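Local coordinates for amino acid adenylation domain-containing protein (Bacillus stratosphericus LAMA 585, PDB 6ULY) that probably selects an alpha-keto acid and activates it with ATP as the acyl adenylate, the first step of its module in nonribosomal depsipeptide synthesis, at residues A[243-246]-A[247-250]; A[253-256]-A[257-260]; A[360-364]-A[365-369]; A[510-514]-A[515-519]. All coordinates share one frame; numbering follows the deposited sequence.

Contact 1 of 4, residues A[243-246]-A[247-250]. With SO4 (sulfate ion), chain D.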
loop_
_atom_site.group_PDB
_atom_site.type_symbol
_atom_site.label_atom_id
_atom_site.label_comp_id
_atom_site.label_asym_id
_atom_site.label_seq_id
_atom_site.Cartn_x
_atom_site.Cartn_y
_atom_site.Cartn_z
ATOM N N ARG A 243 28.056 -6.142 20.615
ATOM C CA ARG A 243 26.916 -6.609 19.842
ATOM C C ARG A 243 26.365 -7.883 20.466
ATOM O O ARG A 243 27.123 -8.813 20.764
ATOM C CB ARG A 243 27.316 -6.860 18.386
ATOM C CG ARG A 243 27.444 -5.593 17.534
ATOM C CD ARG A 243 26.104 -4.884 17.337
ATOM N NE ARG A 243 25.010 -5.814 17.073
ATOM C CZ ARG A 243 23.758 -5.453 16.804
ATOM N NH1 ARG A 243 23.421 -4.169 16.748
ATOM N NH2 ARG A 243 22.840 -6.385 16.588
ATOM N N ALA A 244 25.052 -7.911 20.676
ATOM C CA ALA A 244 24.342 -9.101 21.115
ATOM C C ALA A 244 23.307 -9.490 20.068
ATOM O O ALA A 244 22.881 -8.670 19.249
ATOM C CB ALA A 244 23.662 -8.878 22.472
ATOM N N ARG A 245 22.912 -10.759 20.096
ATOM C CA ARG A 245 21.891 -11.243 19.182
ATOM C C ARG A 245 20.512 -10.822 19.666
ATOM O O ARG A 245 20.202 -10.904 20.859
ATOM C CB ARG A 245 21.960 -12.762 19.043
ATOM C CG ARG A 245 23.234 -13.256 18.379
ATOM C CD ARG A 245 22.967 -14.461 17.487
ATOM N NE ARG A 245 24.195 -14.994 16.900
ATOM C CZ ARG A 245 24.239 -16.002 16.032
ATOM N NH1 ARG A 245 23.121 -16.596 15.640
ATOM N NH2 ARG A 245 25.406 -16.418 15.555
ATOM N N THR A 246 19.691 -10.351 18.727
ATOM C CA THR A 246 18.336 -9.932 19.065
ATOM C C THR A 246 17.552 -11.071 19.702
ATOM O O THR A 246 16.824 -10.866 20.681
ATOM C CB THR A 246 17.619 -9.435 17.811
ATOM O OG1 THR A 246 18.466 -8.521 17.104
ATOM C CG2 THR A 246 16.305 -8.744 18.177
ATOM N N ASP A 247 17.688 -12.281 19.159
ATOM C CA ASP A 247 16.966 -13.425 19.704
ATOM C C ASP A 247 17.253 -13.601 21.189
ATOM O O ASP A 247 16.346 -13.908 21.972
ATOM C CB ASP A 247 17.343 -14.691 18.935
ATOM C CG ASP A 247 17.198 -14.525 17.435
ATOM O OD1 ASP A 247 17.869 -13.636 16.865
ATOM O OD2 ASP A 247 16.416 -15.283 16.825
ATOM N N ASP A 248 18.511 -13.400 21.598
ATOM C CA ASP A 248 18.873 -13.625 22.993
ATOM C C ASP A 248 18.175 -12.641 23.922
ATOM O O ASP A 248 17.889 -12.980 25.077
ATOM C CB ASP A 248 20.390 -13.533 23.178
ATOM C CG ASP A 248 21.143 -14.562 22.354
ATOM O OD1 ASP A 248 22.300 -14.287 21.967
ATOM O OD2 ASP A 248 20.575 -15.638 22.075
ATOM N N PHE A 249 17.895 -11.423 23.454
ATOM C CA PHE A 249 17.204 -10.470 24.316
ATOM C C PHE A 249 15.732 -10.833 24.477
ATOM O O PHE A 249 15.223 -10.901 25.602
ATOM C CB PHE A 249 17.324 -9.044 23.783
ATOM C CG PHE A 249 16.362 -8.099 24.440
ATOM C CD1 PHE A 249 16.652 -7.545 25.675
ATOM C CD2 PHE A 249 15.146 -7.805 23.847
ATOM C CE1 PHE A 249 15.756 -6.692 26.293
ATOM C CE2 PHE A 249 14.245 -6.959 24.461
ATOM C CZ PHE A 249 14.548 -6.400 25.683
ATOM N N ILE A 250 15.016 -11.028 23.366
ATOM C CA ILE A 250 13.582 -11.285 23.485
ATOM C C ILE A 250 13.340 -12.609 24.201
ATOM O O ILE A 250 12.295 -12.797 24.834
ATOM C CB ILE A 250 12.885 -11.246 22.108
ATOM C CG1 ILE A 250 13.446 -12.311 21.166
ATOM C CG2 ILE A 250 13.002 -9.861 21.476
ATOM C CD1 ILE A 250 12.568 -13.549 21.067
HETATM S S SO4 D . 27.714 -13.552 16.509
HETATM O O1 SO4 D . 27.770 -14.545 15.465
HETATM O O2 SO4 D . 26.391 -12.990 16.610
HETATM O O3 SO4 D . 28.646 -12.503 16.207
HETATM O O4 SO4 D . 28.063 -14.126 17.766
#

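Contact 2 of 4, residues A[253-256]-A[257-260]. With SO4 (sulfate ion), chain N; SO4 (sulfate ion), chain O.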
loop_
_atom_site.group_PDB
_atom_site.type_symbol
_atom_site.label_atom_id
_atom_site.label_comp_id
_atom_site.label_asym_id
_atom_site.label_seq_id
_atom_site.Cartn_x
_atom_site.Cartn_y
_atom_site.Cartn_z
ATOM N N PRO A 253 14.751 -11.032 28.349
ATOM C CA PRO A 253 14.994 -9.579 28.359
ATOM C C PRO A 253 15.958 -9.113 29.439
ATOM O O PRO A 253 16.693 -8.140 29.219
ATOM C CB PRO A 253 13.588 -8.999 28.572
ATOM C CG PRO A 253 12.669 -10.030 28.000
ATOM C CD PRO A 253 13.314 -11.356 28.296
ATOM N N LEU A 254 15.986 -9.770 30.598
ATOM C CA LEU A 254 16.889 -9.339 31.661
ATOM C C LEU A 254 18.352 -9.451 31.262
ATOM O O LEU A 254 19.207 -8.868 31.939
ATOM C CB LEU A 254 16.636 -10.145 32.933
ATOM C CG LEU A 254 15.348 -9.807 33.689
ATOM C CD1 LEU A 254 15.239 -10.662 34.942
ATOM C CD2 LEU A 254 15.271 -8.324 34.039
ATOM N N ARG A 255 18.664 -10.175 30.186
ATOM C CA ARG A 255 20.028 -10.176 29.674
ATOM C C ARG A 255 20.506 -8.772 29.340
ATOM O O ARG A 255 21.702 -8.484 29.448
ATOM C CB ARG A 255 20.121 -11.067 28.441
ATOM C CG ARG A 255 20.172 -12.527 28.783
ATOM C CD ARG A 255 20.037 -13.406 27.565
ATOM N NE ARG A 255 20.084 -14.806 27.956
ATOM C CZ ARG A 255 19.706 -15.819 27.188
ATOM N NH1 ARG A 255 19.235 -15.599 25.968
ATOM N NH2 ARG A 255 19.796 -17.058 27.652
ATOM N N TRP A 256 19.599 -7.894 28.909
ATOM C CA TRP A 256 19.966 -6.497 28.709
ATOM C C TRP A 256 20.665 -5.954 29.947
ATOM O O TRP A 256 21.736 -5.342 29.858
ATOM C CB TRP A 256 18.717 -5.672 28.387
ATOM C CG TRP A 256 18.966 -4.391 27.643
ATOM C CD1 TRP A 256 20.140 -3.969 27.084
ATOM C CD2 TRP A 256 18.003 -3.363 27.371
ATOM N NE1 TRP A 256 19.967 -2.743 26.488
ATOM C CE2 TRP A 256 18.664 -2.350 26.649
ATOM C CE3 TRP A 256 16.646 -3.200 27.675
ATOM C CZ2 TRP A 256 18.014 -1.193 26.222
ATOM C CZ3 TRP A 256 16.004 -2.050 27.252
ATOM C CH2 TRP A 256 16.688 -1.062 26.532
ATOM N N LEU A 257 20.071 -6.177 31.120
ATOM C CA LEU A 257 20.699 -5.726 32.357
ATOM C C LEU A 257 22.066 -6.376 32.542
ATOM O O LEU A 257 23.065 -5.685 32.775
ATOM C CB LEU A 257 19.786 -6.025 33.547
ATOM C CG LEU A 257 18.394 -5.390 33.490
ATOM C CD1 LEU A 257 17.682 -5.555 34.826
ATOM C CD2 LEU A 257 18.466 -3.923 33.102
ATOM N N ASP A 258 22.131 -7.707 32.430
ATOM C CA ASP A 258 23.406 -8.405 32.579
ATOM C C ASP A 258 24.466 -7.803 31.673
ATOM O O ASP A 258 25.623 -7.622 32.076
ATOM C CB ASP A 258 23.249 -9.888 32.238
ATOM C CG ASP A 258 22.228 -10.585 33.096
ATOM O OD1 ASP A 258 21.751 -9.983 34.080
ATOM O OD2 ASP A 258 21.904 -11.744 32.772
ATOM N N TRP A 259 24.088 -7.517 30.427
ATOM C CA TRP A 259 25.046 -7.043 29.439
ATOM C C TRP A 259 25.533 -5.641 29.782
ATOM O O TRP A 259 26.739 -5.373 29.777
ATOM C CB TRP A 259 24.408 -7.079 28.050
ATOM C CG TRP A 259 24.126 -8.471 27.535
ATOM C CD1 TRP A 259 24.756 -9.627 27.902
ATOM C CD2 TRP A 259 23.140 -8.847 26.560
ATOM N NE1 TRP A 259 24.232 -10.694 27.211
ATOM C CE2 TRP A 259 23.235 -10.244 26.387
ATOM C CE3 TRP A 259 22.186 -8.139 25.817
ATOM C CZ2 TRP A 259 22.418 -10.944 25.501
ATOM C CZ3 TRP A 259 21.371 -8.840 24.938
ATOM C CH2 TRP A 259 21.494 -10.228 24.790
ATOM N N MET A 260 24.607 -4.729 30.088
ATOM C CA MET A 260 25.013 -3.390 30.498
ATOM C C MET A 260 25.978 -3.452 31.672
ATOM O O MET A 260 26.926 -2.664 31.752
ATOM C CB MET A 260 23.791 -2.557 30.868
ATOM C CG MET A 260 22.995 -2.069 29.675
ATOM S SD MET A 260 21.328 -1.570 30.136
ATOM C CE MET A 260 21.644 -0.160 31.188
HETATM S S SO4 N . 17.973 -19.076 25.253
HETATM O O1 SO4 N . 17.976 -17.711 24.808
HETATM O O2 SO4 N . 17.386 -19.908 24.238
HETATM O O3 SO4 N . 19.323 -19.502 25.499
HETATM O O4 SO4 N . 17.207 -19.185 26.464
HETATM S S SO4 O . 23.196 -18.038 29.190
HETATM O O1 SO4 O . 23.286 -16.709 28.656
HETATM O O2 SO4 O . 21.905 -18.226 29.787
HETATM O O3 SO4 O . 23.380 -18.993 28.134
HETATM O O4 SO4 O . 24.213 -18.222 30.184
#

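Contact 3 of 4, residues A[360-364]-A[365-369]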
loop_
_atom_site.group_PDB
_atom_site.type_symbol
_atom_site.label_atom_id
_atom_site.label_comp_id
_atom_site.label_asym_id
_atom_site.label_seq_id
_atom_site.Cartn_x
_atom_site.Cartn_y
_atom_site.Cartn_z
ATOM N N GLU A 360 -7.835 16.697 25.558
ATOM C CA GLU A 360 -8.251 15.934 24.385
ATOM C C GLU A 360 -9.084 16.782 23.432
ATOM O O GLU A 360 -9.088 16.535 22.221
ATOM C CB GLU A 360 -9.043 14.694 24.810
ATOM C CG GLU A 360 -8.177 13.511 25.213
ATOM C CD GLU A 360 -8.987 12.275 25.564
ATOM O OE1 GLU A 360 -8.482 11.152 25.351
ATOM O OE2 GLU A 360 -10.129 12.424 26.051
ATOM N N THR A 361 -9.788 17.786 23.956
ATOM C CA THR A 361 -10.636 18.618 23.109
ATOM C C THR A 361 -9.817 19.458 22.138
ATOM O O THR A 361 -10.296 19.779 21.044
ATOM C CB THR A 361 -11.506 19.524 23.979
ATOM O OG1 THR A 361 -12.400 18.723 24.762
ATOM C CG2 THR A 361 -12.305 20.496 23.118
ATOM N N SER A 362 -8.591 19.817 22.512
ATOM C CA SER A 362 -7.782 20.756 21.748
ATOM C C SER A 362 -6.862 20.077 20.741
ATOM O O SER A 362 -6.048 20.759 20.111
ATOM C CB SER A 362 -6.951 21.617 22.702
ATOM O OG SER A 362 -6.051 20.822 23.455
ATOM N N LEU A 363 -6.975 18.759 20.564
ATOM C CA LEU A 363 -6.062 18.062 19.666
ATOM C C LEU A 363 -6.175 18.565 18.231
ATOM O O LEU A 363 -5.183 18.554 17.492
ATOM C CB LEU A 363 -6.323 16.558 19.728
ATOM C CG LEU A 363 -5.865 15.878 21.021
ATOM C CD1 LEU A 363 -6.269 14.414 21.039
ATOM C CD2 LEU A 363 -4.362 16.019 21.191
ATOM N N THR A 364 -7.361 19.008 17.819
ATOM C CA THR A 364 -7.584 19.478 16.459
ATOM C C THR A 364 -7.325 20.970 16.291
ATOM O O THR A 364 -7.499 21.491 15.185
ATOM C CB THR A 364 -9.020 19.166 16.022
ATOM O OG1 THR A 364 -9.938 19.754 16.952
ATOM C CG2 THR A 364 -9.250 17.666 15.970
ATOM N N GLU A 365 -6.918 21.662 17.349
ATOM C CA GLU A 365 -6.698 23.102 17.296
ATOM C C GLU A 365 -5.351 23.409 17.948
ATOM O O GLU A 365 -4.462 22.555 18.061
ATOM C CB GLU A 365 -7.846 23.847 17.991
ATOM C CG GLU A 365 -9.238 23.474 17.504
ATOM C CD GLU A 365 -10.334 24.155 18.306
ATOM O OE1 GLU A 365 -10.098 24.467 19.493
ATOM O OE2 GLU A 365 -11.428 24.384 17.748
ATOM N N GLN A 366 -5.181 24.654 18.381
ATOM C CA GLN A 366 -4.041 24.993 19.218
ATOM C C GLN A 366 -4.092 24.156 20.488
ATOM O O GLN A 366 -5.075 24.204 21.235
ATOM C CB GLN A 366 -4.053 26.485 19.548
ATOM C CG GLN A 366 -2.877 26.939 20.392
ATOM C CD GLN A 366 -2.890 28.431 20.651
ATOM O OE1 GLN A 366 -2.836 28.874 21.798
ATOM N NE2 GLN A 366 -2.955 29.218 19.582
ATOM N N LEU A 367 -3.044 23.369 20.721
ATOM C CA LEU A 367 -3.023 22.477 21.873
ATOM C C LEU A 367 -3.083 23.281 23.166
ATOM O O LEU A 367 -2.349 24.258 23.343
ATOM C CB LEU A 367 -1.767 21.608 21.841
ATOM C CG LEU A 367 -1.680 20.635 20.665
ATOM C CD1 LEU A 367 -0.296 20.020 20.587
ATOM C CD2 LEU A 367 -2.744 19.555 20.790
ATOM N N ARG A 368 -3.963 22.862 24.073
ATOM C CA ARG A 368 -4.166 23.557 25.338
ATOM C C ARG A 368 -3.593 22.720 26.472
ATOM O O ARG A 368 -4.131 21.640 26.769
ATOM C CB ARG A 368 -5.655 23.828 25.565
ATOM C CG ARG A 368 -6.213 24.926 24.661
ATOM C CD ARG A 368 -7.733 24.914 24.598
ATOM N NE ARG A 368 -8.246 26.018 23.789
ATOM C CZ ARG A 368 -9.519 26.163 23.430
ATOM N NH1 ARG A 368 -10.427 25.269 23.800
ATOM N NH2 ARG A 368 -9.885 27.204 22.694
ATOM N N PRO A 369 -2.508 23.148 27.120
ATOM C CA PRO A 369 -1.922 22.325 28.182
ATOM C C PRO A 369 -2.922 22.045 29.293
ATOM O O PRO A 369 -3.880 22.789 29.508
ATOM C CB PRO A 369 -0.748 23.172 28.685
ATOM C CG PRO A 369 -0.401 24.056 27.538
ATOM C CD PRO A 369 -1.698 24.350 26.845
#

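Contact 4 of 4, residues A[510-514]-A[515-519]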
loop_
_atom_site.group_PDB
_atom_site.type_symbol
_atom_site.label_atom_id
_atom_site.label_comp_id
_atom_site.label_asym_id
_atom_site.label_seq_id
_atom_site.Cartn_x
_atom_site.Cartn_y
_atom_site.Cartn_z
ATOM N N LYS A 510 -18.295 -2.746 32.915
ATOM C CA LYS A 510 -18.349 -2.651 34.394
ATOM C C LYS A 510 -18.632 -4.035 34.991
ATOM O O LYS A 510 -18.301 -4.254 36.172
ATOM C CB LYS A 510 -19.427 -1.658 34.820
ATOM C CG LYS A 510 -19.093 -0.202 34.555
ATOM C CD LYS A 510 -20.115 0.762 35.130
ATOM C CE LYS A 510 -19.807 2.202 34.765
ATOM N NZ LYS A 510 -20.822 3.149 35.286
ATOM N N LEU A 511 -19.229 -4.928 34.205
ATOM C CA LEU A 511 -19.608 -6.284 34.647
ATOM C C LEU A 511 -19.444 -7.227 33.469
ATOM O O LEU A 511 -20.100 -6.996 32.448
ATOM C CB LEU A 511 -21.062 -6.260 35.108
ATOM C CG LEU A 511 -21.457 -7.408 36.017
ATOM C CD1 LEU A 511 -20.743 -7.270 37.354
ATOM C CD2 LEU A 511 -22.961 -7.426 36.182
ATOM N N TYR A 512 -18.590 -8.237 33.600
ATOM C CA TYR A 512 -18.417 -9.262 32.545
ATOM C C TYR A 512 -19.460 -10.367 32.775
ATOM O O TYR A 512 -19.116 -11.494 33.177
ATOM C CB TYR A 512 -16.962 -9.735 32.463
ATOM C CG TYR A 512 -16.645 -10.414 31.152
ATOM C CD1 TYR A 512 -17.303 -11.584 30.790
ATOM C CD2 TYR A 512 -15.745 -9.873 30.242
ATOM C CE1 TYR A 512 -17.058 -12.214 29.582
ATOM C CE2 TYR A 512 -15.487 -10.493 29.026
ATOM C CZ TYR A 512 -16.144 -11.670 28.695
ATOM O OH TYR A 512 -15.900 -12.297 27.503
ATOM N N GLU A 513 -20.726 -10.018 32.532
ATOM C CA GLU A 513 -21.890 -10.929 32.484
ATOM C C GLU A 513 -22.468 -10.853 31.075
ATOM O O GLU A 513 -22.558 -9.761 30.515
ATOM C CB GLU A 513 -22.882 -10.502 33.565
ATOM C CG GLU A 513 -23.899 -11.572 33.924
ATOM C CD GLU A 513 -25.176 -11.510 33.099
ATOM O OE1 GLU A 513 -25.290 -10.560 32.301
ATOM O OE2 GLU A 513 -26.059 -12.399 33.259
ATOM N N PRO A 514 -22.845 -11.988 30.439
ATOM C CA PRO A 514 -23.197 -11.979 29.017
ATOM C C PRO A 514 -24.308 -10.985 28.619
ATOM O O PRO A 514 -24.153 -10.290 27.610
ATOM C CB PRO A 514 -23.620 -13.436 28.730
ATOM C CG PRO A 514 -23.839 -14.088 30.084
ATOM C CD PRO A 514 -22.929 -13.334 31.030
ATOM N N ALA A 515 -25.406 -10.916 29.379
ATOM C CA ALA A 515 -26.500 -9.962 29.077
ATOM C C ALA A 515 -25.978 -8.524 29.200
ATOM O O ALA A 515 -26.267 -7.683 28.312
ATOM C CB ALA A 515 -27.696 -10.198 29.971
ATOM N N TYR A 516 -25.232 -8.248 30.266
ATOM C CA TYR A 516 -24.680 -6.902 30.537
ATOM C C TYR A 516 -23.799 -6.483 29.361
ATOM O O TYR A 516 -23.849 -5.309 28.958
ATOM C CB TYR A 516 -23.876 -6.877 31.843
ATOM C CG TYR A 516 -23.609 -5.484 32.369
ATOM C CD1 TYR A 516 -24.557 -4.816 33.137
ATOM C CD2 TYR A 516 -22.432 -4.807 32.074
ATOM C CE1 TYR A 516 -24.344 -3.524 33.603
ATOM C CE2 TYR A 516 -22.193 -3.522 32.546
ATOM C CZ TYR A 516 -23.157 -2.872 33.305
ATOM O OH TYR A 516 -22.934 -1.599 33.759
ATOM N N ILE A 517 -23.004 -7.411 28.843
ATOM C CA ILE A 517 -22.057 -7.113 27.732
ATOM C C ILE A 517 -22.856 -6.832 26.455
ATOM O O ILE A 517 -22.510 -5.876 25.728
ATOM C CB ILE A 517 -21.039 -8.254 27.542
ATOM C CG1 ILE A 517 -20.060 -8.323 28.720
ATOM C CG2 ILE A 517 -20.299 -8.103 26.214
ATOM C CD1 ILE A 517 -19.255 -9.610 28.788
ATOM N N MET A 518 -23.880 -7.635 26.179
ATOM C CA MET A 518 -24.693 -7.458 24.955
ATOM C C MET A 518 -25.461 -6.133 25.031
ATOM O O MET A 518 -25.562 -5.457 23.994
ATOM C CB MET A 518 -25.630 -8.649 24.756
ATOM C CG MET A 518 -24.885 -9.861 24.226
ATOM S SD MET A 518 -25.927 -11.308 23.996
ATOM C CE MET A 518 -27.002 -10.720 22.685
ATOM N N ARG A 519 -25.926 -5.733 26.211
ATOM C CA ARG A 519 -26.598 -4.421 26.365
ATOM C C ARG A 519 -25.614 -3.286 26.047
ATOM O O ARG A 519 -25.952 -2.405 25.217
ATOM C CB ARG A 519 -27.146 -4.248 27.776
ATOM C CG ARG A 519 -27.789 -2.890 27.997
ATOM C CD ARG A 519 -27.993 -2.617 29.470
ATOM N NE ARG A 519 -28.546 -3.788 30.134
ATOM C CZ ARG A 519 -28.443 -4.044 31.423
ATOM N NH1 ARG A 519 -27.802 -3.194 32.208
ATOM N NH2 ARG A 519 -28.985 -5.148 31.915
#

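Contact 1 of 4, residues A[243-246]-A[247-250]
Arg245 holds the N-cap position as the chain leaves strand 240-243 and winds into helix 246-251, and its carbonyl starts the helical bonding: Asp248 N reaches Arg245 O at 3.1 Å, though weakly, with an N-H...O angle of 126°. One residue on, Thr246 O takes two donors. The bond from Ile250 N is nearly straight (3.2 Å, 168°) and is the regular i to i+4 link, whereas the one from Phe249 N is bent and weak. The backbone therefore settles into alpha-helical geometry within its first turn.

Among the side chains, Asp248 comes back over the cap residue, its OD1 3.3 Å from Arg245 CB. This is a carboxylate lying against the aliphatic root of the arginine, not an ion pair, since Arg245 NE stays 5.5 Å from Asp248 OD1. A bend at chi2 (-144°) carries the guanidinium off toward a sulfate ion, probably from the crystallisation liquor. Two N-H groups grip it: NE gives to sulfate O2 at 3.0 Å, at the edge of the guanidinium, and NH2 gives to sulfate O1 at the same 3.0 Å. Ser77, Asn78 and His79 complete that anion site.

Thr246 turns its hydroxyl back to the carbonyl of Trp218, in the loop after strand 214-217. Phe249 stacks on the Trp218 ring and also packs on Ala274 and Met277, while Ala244 and Asp248 lie against Trp259; the helix start is thus fitted between the mixed sheet that holds strands 240-243 and 214-217 and the helices 255-262 and 272-279.

Contact 2 of 4, residues A[253-256]-A[257-260]
Trp256 and Met260 meet one turn apart on helix 255-262, forming a Met-aromatic contact: the sulfur SD stands over one face of the indole, 4.2 Å from the centroid of its five-membered ring. The carbonyls of this turn are taken up by i to i+4 bonds. Leu254 O accepts from Asp258 N at 3.2 Å, Arg255 O from Trp259 N at 2.8 Å, and Trp256 O from Met260 N at 2.9 Å, almost straight at 177°. Trp256 N is used as well, giving to Pro253 O.

The polar side-chain atoms look outside this turn for their partners. Trp256 NE1, in a buried ring, gives to Thr268 OG1 on strand 267-270, while Asp258 OD1 accepts from Trp290 NE1. Arg255 has an extended chain from CG to NE, which sends its guanidinium clear of the helix to two sulfate ions, probably from the crystallisation liquor. NH1 makes a 2.7 Å bond to O1 of the chain N sulfate and also gives to Asp248 O, tying the preceding helix to this one. NH2 binds O2 of the chain O sulfate at 3.2 Å and adds a weak bond to O3 of the first.

The packing around these bonds mixes aromatic and aliphatic side chains. Trp256 meets Trp218 and Phe275 edge-to-face, and Trp259 presses on Leu216 of strand 214-217. Across the turn Arg255 CB sits over the six-membered ring of Trp259 in a CH-pi contact, 3.9 Å from its centroid and 16° off the ring normal.

Contact 3 of 4, residues A[360-364]-A[365-369]
Ser362 ties the two halves of this loop together with two nearly straight bonds. Its hydroxyl oxygen OG accepts from Arg368 N at 3.0 Å (N-H...O angle 162°), and its carbonyl O accepts from Glu365 N, also at 3.0 Å. In the second bond the donor stands well above the carbonyl plane, 63° out of it, as a type I beta turn from Ser362 to Glu365 brings the N-H in from over the peptide. The same OG is also hydrogen-bonded to the carbonyl of Glu359 at the end of strand 355-359, so one buried hydroxyl joins the strand end to the returning chain. Its chi1 of 62° places OG between the backbone N and the carbonyl carbon, turned to the Arg368 amide.

Beyond the polar centre, the aliphatic part of Arg368 runs alongside the serine, with Arg368 CB 3.7 Å from Ser362 OG and CG and CD near Ser362 CB. Leu367 bends one branch back under the turn: its CD2 lies 3.6 Å from Ser362 O and 3.9 Å from Leu363 CD2.

The two leucines touch the body of the domain. Both rest on Ile407, and Leu363 also touches Val378 and Tyr471 of helix 470-477. Backbone bonds pair Glu360 with Gly376, Arg368 with Glu359, and Leu367 with Asp405, so the loop joining strands 355-359 and 377-381 is also tied to the approach of strand 408-413.

Contact 4 of 4, residues A[510-514]-A[515-519]
Glu513 is the N-cap residue of helix 514-532, and its own side chain makes the capping bond. OE1 accepts from Tyr516 N at 3.1 Å, met nearly along the C-O axis; Ala515 N lies 2.9 Å from the same oxygen, Glu513 OE1. CG is anti to the backbone N (chi1 -162°) and the chain then folds at chi2, which swings the carboxylate back over the first turn. A negative group here would be expected to suit the positive end of the helix dipole. The main chain takes over from the cap at once: Ile517 N gives to Glu513 O at 2.9 Å and Met518 N to Pro514 O at 3.0 Å.

Ahead of the cap, an inverse gamma turn centred on Tyr512 redirects the chain arriving from strand 502-509. It lets the loop lie across the helix start, where two aromatic contacts form. Leu511 CB sits over one face of the Tyr516 ring, 3.9 Å from its centroid and displaced toward the rim, while Lys510 CB touches the hydroxyl end of that ring at 3.7 Å from OH.

Tyr512 and Ile517 both reach Gln543 on strand 539-543. Met518 of the second subunit packs on Tyr512 and Pro514, so this surface turn also takes part in the contact between the two chains. The other aromatic contact is the more centred: the Ile517 methyl CD1 points onto the face of Tyr512, 3.4 Å from the ring centroid and 10° off its normal.

How the contacts relate
Contacts 1 and 2 belong together: their helices follow each other in the chain, their centres are about 10 Å apart, and Phe249 packs on Trp256. Contact 2 is the buried one, rich in indole rings, whereas contact 1 is a helix start nearer the surface. Their outward arginines both find sulfate. Contact 3, about 41 Å from contact 1 between centres and on the opposite side of the chain's centre, is a partly buried loop held through a serine hydroxyl. Contact 4 is the outlying surface member, about 40 Å from the chain's centre. Like contact 1 it begins a helix, yet in contact 4 a side-chain carboxylate makes the cap, and the second subunit packs directly against it.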